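Local coordinates for protein cellobiose 2-epimerase (Spirochaeta thermophila DSM 6192, PDB 5ZIG) that probably catalyses the reversible epimerization of cellobiose to 4-O-beta-D-glucopyranosyl-D-mannose, at residues 12-15 with 16-20; 342-345 with 346-350. All coordinates share one frame; numbering follows the deposited sequence. Where two conformers were deposited one is given.

Interaction 1. Residues 12-15 with 16-20; sequences RQIR and SELAA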
ATOM      1  N   ARG A  12       3.290 -20.906  13.560  1.00 21.48           N
ATOM      2  CA  ARG A  12       4.727 -20.836  13.826  1.00 27.40           C
ATOM      3  C   ARG A  12       5.521 -21.061  12.552  1.00 30.61           C
ATOM      4  O   ARG A  12       6.564 -20.434  12.333  1.00 30.03           O
ATOM      5  CB  ARG A  12       5.143 -21.890  14.857  1.00 21.61           C
ATOM      6  CG  ARG A  12       4.452 -21.805  16.213  1.00 21.58           C
ATOM      7  CD  ARG A  12       5.303 -22.514  17.262  1.00 21.68           C
ATOM      8  NE  ARG A  12       5.298 -23.956  17.013  1.00 27.47           N
ATOM      9  CZ  ARG A  12       4.402 -24.779  17.534  1.00 35.86           C
ATOM     10  NH1 ARG A  12       3.444 -24.295  18.323  1.00 37.05           N
ATOM     11  NH2 ARG A  12       4.460 -26.080  17.275  1.00 44.99           N
ATOM     12  N   GLN A  13       5.057 -21.987  11.717  1.00 28.80           N
ATOM     13  CA  GLN A  13       5.715 -22.221  10.444  1.00 35.40           C
ATOM     14  C   GLN A  13       5.676 -20.957   9.574  1.00 32.04           C
ATOM     15  O   GLN A  13       6.714 -20.503   9.072  1.00 25.76           O
ATOM     16  CB  GLN A  13       5.059 -23.422   9.753  1.00 32.26           C
ATOM     17  CG  GLN A  13       5.670 -23.848   8.413  1.00 40.46           C
ATOM     18  CD  GLN A  13       7.177 -23.949   8.455  1.00 49.40           C
ATOM     19  OE1 GLN A  13       7.766 -24.267   9.496  1.00 50.06           O
ATOM     20  NE2 GLN A  13       7.819 -23.679   7.319  1.00 52.00           N
ATOM     21  N   ILE A  14       4.492 -20.356   9.427  1.00 29.25           N
ATOM     22  CA  ILE A  14       4.337 -19.200   8.537  1.00 35.77           C
ATOM     23  C   ILE A  14       5.148 -18.013   9.042  1.00 33.86           C
ATOM     24  O   ILE A  14       5.786 -17.291   8.262  1.00 28.79           O
ATOM     25  CB  ILE A  14       2.846 -18.849   8.389  1.00 33.59           C
ATOM     26  CG1 ILE A  14       2.184 -19.959   7.572  1.00 25.26           C
ATOM     27  CG2 ILE A  14       2.649 -17.403   7.766  1.00 25.80           C
ATOM     28  CD1 ILE A  14       0.684 -19.975   7.635  1.00 31.28           C
ATOM     29  N   ARG A  15       5.143 -17.803  10.354  1.00 32.44           N
ATOM     30  CA  ARG A  15       5.954 -16.751  10.943  1.00 26.23           C
ATOM     31  C   ARG A  15       7.403 -16.853  10.480  1.00 24.24           C
ATOM     32  O   ARG A  15       8.030 -15.847  10.120  1.00 25.17           O
ATOM     33  CB  ARG A  15       5.842 -16.839  12.466  1.00 25.95           C
ATOM     34  CG  ARG A  15       6.198 -15.610  13.202  1.00 20.88           C
ATOM     35  CD  ARG A  15       7.693 -15.416  13.323  1.00 20.88           C
ATOM     36  NE  ARG A  15       7.951 -14.221  14.115  1.00 28.84           N
ATOM     37  CZ  ARG A  15       9.074 -13.522  14.081  1.00 25.84           C
ATOM     38  NH1 ARG A  15      10.080 -13.882  13.275  1.00 24.58           N
ATOM     39  NH2 ARG A  15       9.184 -12.462  14.873  1.00 22.00           N
ATOM     40  N   SER A  16       7.962 -18.068  10.505  1.00 29.64           N
ATOM     41  CA  SER A  16       9.360 -18.233  10.132  1.00 27.08           C
ATOM     42  C   SER A  16       9.579 -17.980   8.641  1.00 21.34           C
ATOM     43  O   SER A  16      10.605 -17.408   8.262  1.00 36.61           O
ATOM     44  CB  SER A  16       9.841 -19.631  10.534  1.00 26.77           C
ATOM     45  OG  SER A  16       9.483 -20.570   9.543  1.00 33.91           O
ATOM     46  N   GLU A  17       8.627 -18.371   7.788  1.00 21.39           N
ATOM     47  CA  GLU A  17       8.751 -18.101   6.357  1.00 23.97           C
ATOM     48  C   GLU A  17       8.610 -16.610   6.072  1.00 31.97           C
ATOM     49  O   GLU A  17       9.291 -16.073   5.191  1.00 31.21           O
ATOM     50  CB  GLU A  17       7.706 -18.896   5.575  1.00 21.54           C
ATOM     51  CG  GLU A  17       7.700 -20.377   5.971  1.00 31.01           C
ATOM     52  CD  GLU A  17       6.613 -21.206   5.296  1.00 34.54           C
ATOM     53  OE1 GLU A  17       5.637 -20.635   4.775  1.00 32.59           O
ATOM     54  OE2 GLU A  17       6.743 -22.445   5.290  1.00 38.23           O
ATOM     55  N   LEU A  18       7.727 -15.933   6.812  1.00 29.71           N
ATOM     56  CA  LEU A  18       7.627 -14.483   6.707  1.00 31.86           C
ATOM     57  C   LEU A  18       8.976 -13.835   6.961  1.00 31.62           C
ATOM     58  O   LEU A  18       9.401 -12.951   6.206  1.00 30.74           O
ATOM     59  CB  LEU A  18       6.569 -13.956   7.679  1.00 21.95           C
ATOM     60  CG  LEU A  18       5.126 -14.373   7.400  1.00 20.90           C
ATOM     61  CD1 LEU A  18       4.196 -14.003   8.542  1.00 20.82           C
ATOM     62  CD2 LEU A  18       4.626 -13.773   6.118  1.00 20.89           C
ATOM     63  N   ALA A  19       9.690 -14.302   7.988  1.00 20.94           N
ATOM     64  CA  ALA A  19      10.978 -13.707   8.328  1.00 29.09           C
ATOM     65  C   ALA A  19      12.043 -14.034   7.287  1.00 30.13           C
ATOM     66  O   ALA A  19      12.865 -13.173   6.943  1.00 30.34           O
ATOM     67  CB  ALA A  19      11.426 -14.174   9.711  1.00 36.53           C
ATOM     68  N   ALA A  20      12.061 -15.278   6.794  1.00 21.17           N
ATOM     69  CA  ALA A  20      13.034 -15.655   5.772  1.00 22.71           C
ATOM     70  C   ALA A  20      12.779 -14.893   4.475  1.00 29.23           C
ATOM     71  O   ALA A  20      13.710 -14.390   3.838  1.00 24.26           O
ATOM     72  CB  ALA A  20      12.986 -17.166   5.522  1.00 27.83           C
TER
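Q13 and E17, one turn apart on helix 7-31, are joined through their side chains: Q13 NE2 donates to E17 OE2 over 2.6 Å. The carboxylate oxygen lies close to the amide plane of Q13, but the amide reaches it from the anti side and 30° out of the carboxylate plane, the two flat groups standing almost perpendicular. Q13 gets there by folding: CG leaves anti to the backbone N (chi1 -178°) and the chain then bends at chi2, bringing the amide round toward E17. The other carboxylate oxygen, E17 OE1, accepts from W345 NE1 of helix 336-352, so each oxygen of E17 has a donor and rotation of the group is restrained.

The backbone bonds are of the i to i+4 kind. L18 N to I14 O, at 2.8 Å, is the shortest of them, whereas S16 N to R12 O is weak. Q13 O takes two donors, the amide N of E17 and the hydroxyl of S16, with S16 OG 2.8 Å from Q13 O. That hydroxyl sits between its own backbone N and carbonyl carbon, which turns it back onto the preceding turn.

Helix 7-31 belongs to the all-helical (alpha/alpha)6 barrel of this epimerase family, and its buried side packs on helices 336-352, 384-402 and 315-332. The apolar contact faces that way: I14 CG2 meets L18 CD1 at 3.8 Å, the two buried side chains crossing at a slant, with F322 and I397 touching both.

Beside them R15 lays NH1 near A19 CB, 3.8 Å away, in an oblique approach. Its charge is directed elsewhere, since R15 NE forms a salt bridge with D398 of helix 384-402.

Interaction 2. Residues 342-345 with 346-350; sequences CTVW and RFIMD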
ATOM      1  N   CYS A 342      -3.553 -18.518   5.945  1.00 29.52           N
ATOM      2  CA  CYS A 342      -2.650 -19.631   5.671  1.00 27.68           C
ATOM      3  C   CYS A 342      -2.765 -20.089   4.221  1.00 21.70           C
ATOM      4  O   CYS A 342      -1.751 -20.315   3.559  1.00 30.44           O
ATOM      5  CB  CYS A 342      -2.924 -20.800   6.632  1.00 31.40           C
ATOM      6  SG  CYS A 342      -2.740 -20.447   8.438  1.00 37.56           S
ATOM      7  N   THR A 343      -3.995 -20.214   3.711  1.00 26.33           N
ATOM      8  CA  THR A 343      -4.196 -20.622   2.320  1.00 27.63           C
ATOM      9  C   THR A 343      -3.556 -19.638   1.354  1.00 29.75           C
ATOM     10  O   THR A 343      -2.887 -20.039   0.393  1.00 27.29           O
ATOM     11  CB  THR A 343      -5.696 -20.754   2.027  1.00 32.83           C
ATOM     12  OG1 THR A 343      -6.211 -21.906   2.696  1.00 35.00           O
ATOM     13  CG2 THR A 343      -5.963 -20.889   0.526  1.00 33.58           C
ATOM     14  N   VAL A 344      -3.775 -18.338   1.579  1.00 25.85           N
ATOM     15  CA  VAL A 344      -3.202 -17.330   0.695  1.00 27.64           C
ATOM     16  C   VAL A 344      -1.685 -17.369   0.777  1.00 25.61           C
ATOM     17  O   VAL A 344      -0.996 -17.292  -0.248  1.00 30.74           O
ATOM     18  CB  VAL A 344      -3.768 -15.931   1.035  1.00 28.99           C
ATOM     19  CG1 VAL A 344      -2.878 -14.825   0.459  1.00 24.69           C
ATOM     20  CG2 VAL A 344      -5.181 -15.806   0.486  1.00 25.97           C
ATOM     21  N   TRP A 345      -1.138 -17.534   1.987  1.00 21.50           N
ATOM     22  CA  TRP A 345       0.315 -17.504   2.133  1.00 25.52           C
ATOM     23  C   TRP A 345       0.962 -18.690   1.429  1.00 35.98           C
ATOM     24  O   TRP A 345       2.026 -18.551   0.813  1.00 31.05           O
ATOM     25  CB  TRP A 345       0.722 -17.496   3.612  1.00 29.48           C
ATOM     26  CG  TRP A 345       2.221 -17.460   3.734  1.00 29.16           C
ATOM     27  CD1 TRP A 345       3.046 -18.490   4.090  1.00 27.96           C
ATOM     28  CD2 TRP A 345       3.075 -16.349   3.431  1.00 32.13           C
ATOM     29  NE1 TRP A 345       4.366 -18.081   4.054  1.00 22.97           N
ATOM     30  CE2 TRP A 345       4.410 -16.776   3.643  1.00 25.28           C
ATOM     31  CE3 TRP A 345       2.841 -15.028   3.009  1.00 22.59           C
ATOM     32  CZ2 TRP A 345       5.503 -15.933   3.450  1.00 22.80           C
ATOM     33  CZ3 TRP A 345       3.921 -14.199   2.823  1.00 23.60           C
ATOM     34  CH2 TRP A 345       5.243 -14.659   3.027  1.00 26.02           C
ATOM     35  N   ARG A 346       0.336 -19.865   1.527  1.00 37.16           N
ATOM     36  CA  ARG A 346       0.814 -21.035   0.801  1.00 33.37           C
ATOM     37  C   ARG A 346       0.830 -20.770  -0.699  1.00 26.54           C
ATOM     38  O   ARG A 346       1.789 -21.129  -1.393  1.00 28.93           O
ATOM     39  CB  ARG A 346      -0.073 -22.243   1.148  1.00 32.85           C
ATOM     40  CG  ARG A 346       0.452 -23.589   0.676  1.00 49.50           C
ATOM     41  CD  ARG A 346       1.922 -23.763   1.017  1.00 60.59           C
ATOM     42  NE  ARG A 346       2.394 -25.105   0.695  1.00 71.28           N
ATOM     43  CZ  ARG A 346       3.676 -25.453   0.660  1.00 76.60           C
ATOM     44  NH1 ARG A 346       4.609 -24.544   0.929  1.00 73.11           N
ATOM     45  NH2 ARG A 346       4.023 -26.704   0.360  1.00 77.55           N
ATOM     46  N   PHE A 347      -0.215 -20.119  -1.214  1.00 29.90           N
ATOM     47  CA  PHE A 347      -0.236 -19.787  -2.632  1.00 31.67           C
ATOM     48  C   PHE A 347       0.959 -18.907  -2.997  1.00 26.55           C
ATOM     49  O   PHE A 347       1.643 -19.155  -4.001  1.00 29.76           O
ATOM     50  CB  PHE A 347      -1.554 -19.098  -2.997  1.00 22.03           C
ATOM     51  CG  PHE A 347      -1.722 -18.896  -4.470  1.00 31.24           C
ATOM     52  CD1 PHE A 347      -2.200 -19.929  -5.273  1.00 25.03           C
ATOM     53  CD2 PHE A 347      -1.351 -17.682  -5.064  1.00 31.75           C
ATOM     54  CE1 PHE A 347      -2.325 -19.765  -6.630  1.00 34.74           C
ATOM     55  CE2 PHE A 347      -1.475 -17.504  -6.416  1.00 35.53           C
ATOM     56  CZ  PHE A 347      -1.967 -18.549  -7.211  1.00 42.84           C
ATOM     57  N   ILE A 348       1.238 -17.901  -2.165  1.00 21.82           N
ATOM     58  CA  ILE A 348       2.363 -17.002  -2.398  1.00 30.02           C
ATOM     59  C   ILE A 348       3.670 -17.777  -2.413  1.00 28.96           C
ATOM     60  O   ILE A 348       4.498 -17.616  -3.317  1.00 26.68           O
ATOM     61  CB  ILE A 348       2.400 -15.897  -1.328  1.00 28.71           C
ATOM     62  CG1 ILE A 348       1.150 -15.024  -1.383  1.00 24.78           C
ATOM     63  CG2 ILE A 348       3.663 -15.054  -1.479  1.00 37.95           C
ATOM     64  CD1 ILE A 348       1.002 -14.130  -0.142  1.00 23.50           C
ATOM     65  N   MET A 349       3.900 -18.580  -1.371  1.00 28.44           N
ATOM     66  CA  MET A 349       5.133 -19.366  -1.298  1.00 30.93           C
ATOM     67  C   MET A 349       5.260 -20.331  -2.473  1.00 27.34           C
ATOM     68  O   MET A 349       6.361 -20.530  -3.004  1.00 26.80           O
ATOM     69  CB  MET A 349       5.185 -20.144   0.023  1.00 29.69           C
ATOM     70  CG  MET A 349       5.415 -19.267   1.257  1.00 29.81           C
ATOM     71  SD  MET A 349       7.022 -18.455   1.267  1.00 35.54           S
ATOM     72  CE  MET A 349       8.089 -19.733   1.921  1.00 33.60           C
ATOM     73  N   ASP A 350       4.146 -20.931  -2.899  0.54 22.28           N
ATOM     74  CA  ASP A 350       4.193 -21.949  -3.945  0.54 29.26           C
ATOM     75  C   ASP A 350       4.448 -21.353  -5.324  0.54 35.03           C
ATOM     76  O   ASP A 350       5.146 -21.959  -6.146  0.54 38.93           O
ATOM     77  CB  ASP A 350       2.887 -22.735  -3.965  0.54 28.34           C
ATOM     78  CG  ASP A 350       2.838 -23.788  -2.896  0.54 26.30           C
ATOM     79  OD1 ASP A 350       3.873 -24.449  -2.685  0.54 22.75           O
ATOM     80  OD2 ASP A 350       1.763 -23.951  -2.284  0.54 22.62           O
TER
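C342, T343, V344 and W345 each offer a carbonyl to the amide four residues on, the bond from M349 N to W345 O being nearly straight at 173° and 2.9 Å long. This is one turn after another of helix 336-352, part of the (alpha/alpha)6 barrel. On its flank W345 and M349 form a Met-aromatic contact. Chi1 of M349 (-71°) sets CG over one face of the indole near the rim, 3.1 Å above the ring plane, and the bend at chi2 brings SD alongside, obliquely. M349 SD is 4.5 Å from the centroid of the five-membered ring, 50° off the normal, and 3.7 Å from W345 CZ2. The six-membered ring is also touched by I348, whose CD1 comes within 3.8 Å of W345 CE3, the two side chains crossing at about a right angle. F322 and F325 of helix 315-332 pack on V344, and F322 also meets the indole. F347 leads away from this cluster, its ring meeting that of H351 edge-to-face. I348 has contacts with side chains three and four residues back, for the methyl that meets the indole also reaches V344, with I348 CD1 4.0 Å from V344 CG1.

In the fold
Interactions 1 and 2 lie on neighbouring helices, 7-31 and 336-352, far apart in sequence, with centres about 12 Å apart. Their facing sides touch. A probable hydrogen bond of 2.9 Å from W345 NE1 to E17 OE1 ties the indole of interaction 2 to the carboxylate of interaction 1. Around it the helices pack through carbon and sulfur atoms: L18 CD2 is 3.3 Å from W345 CH2, I14 CD1 is 3.5 Å from C342 SG, and E17 CB is 3.8 Å from M349 CE. F322 of helix 315-332 touches I14, L18, V344 and W345, bringing a third helix into the same cluster. Each interaction is local to its own helix, their centres about 21 and 19 Å from the chain's centre; the contacts between them are helix-helix packing.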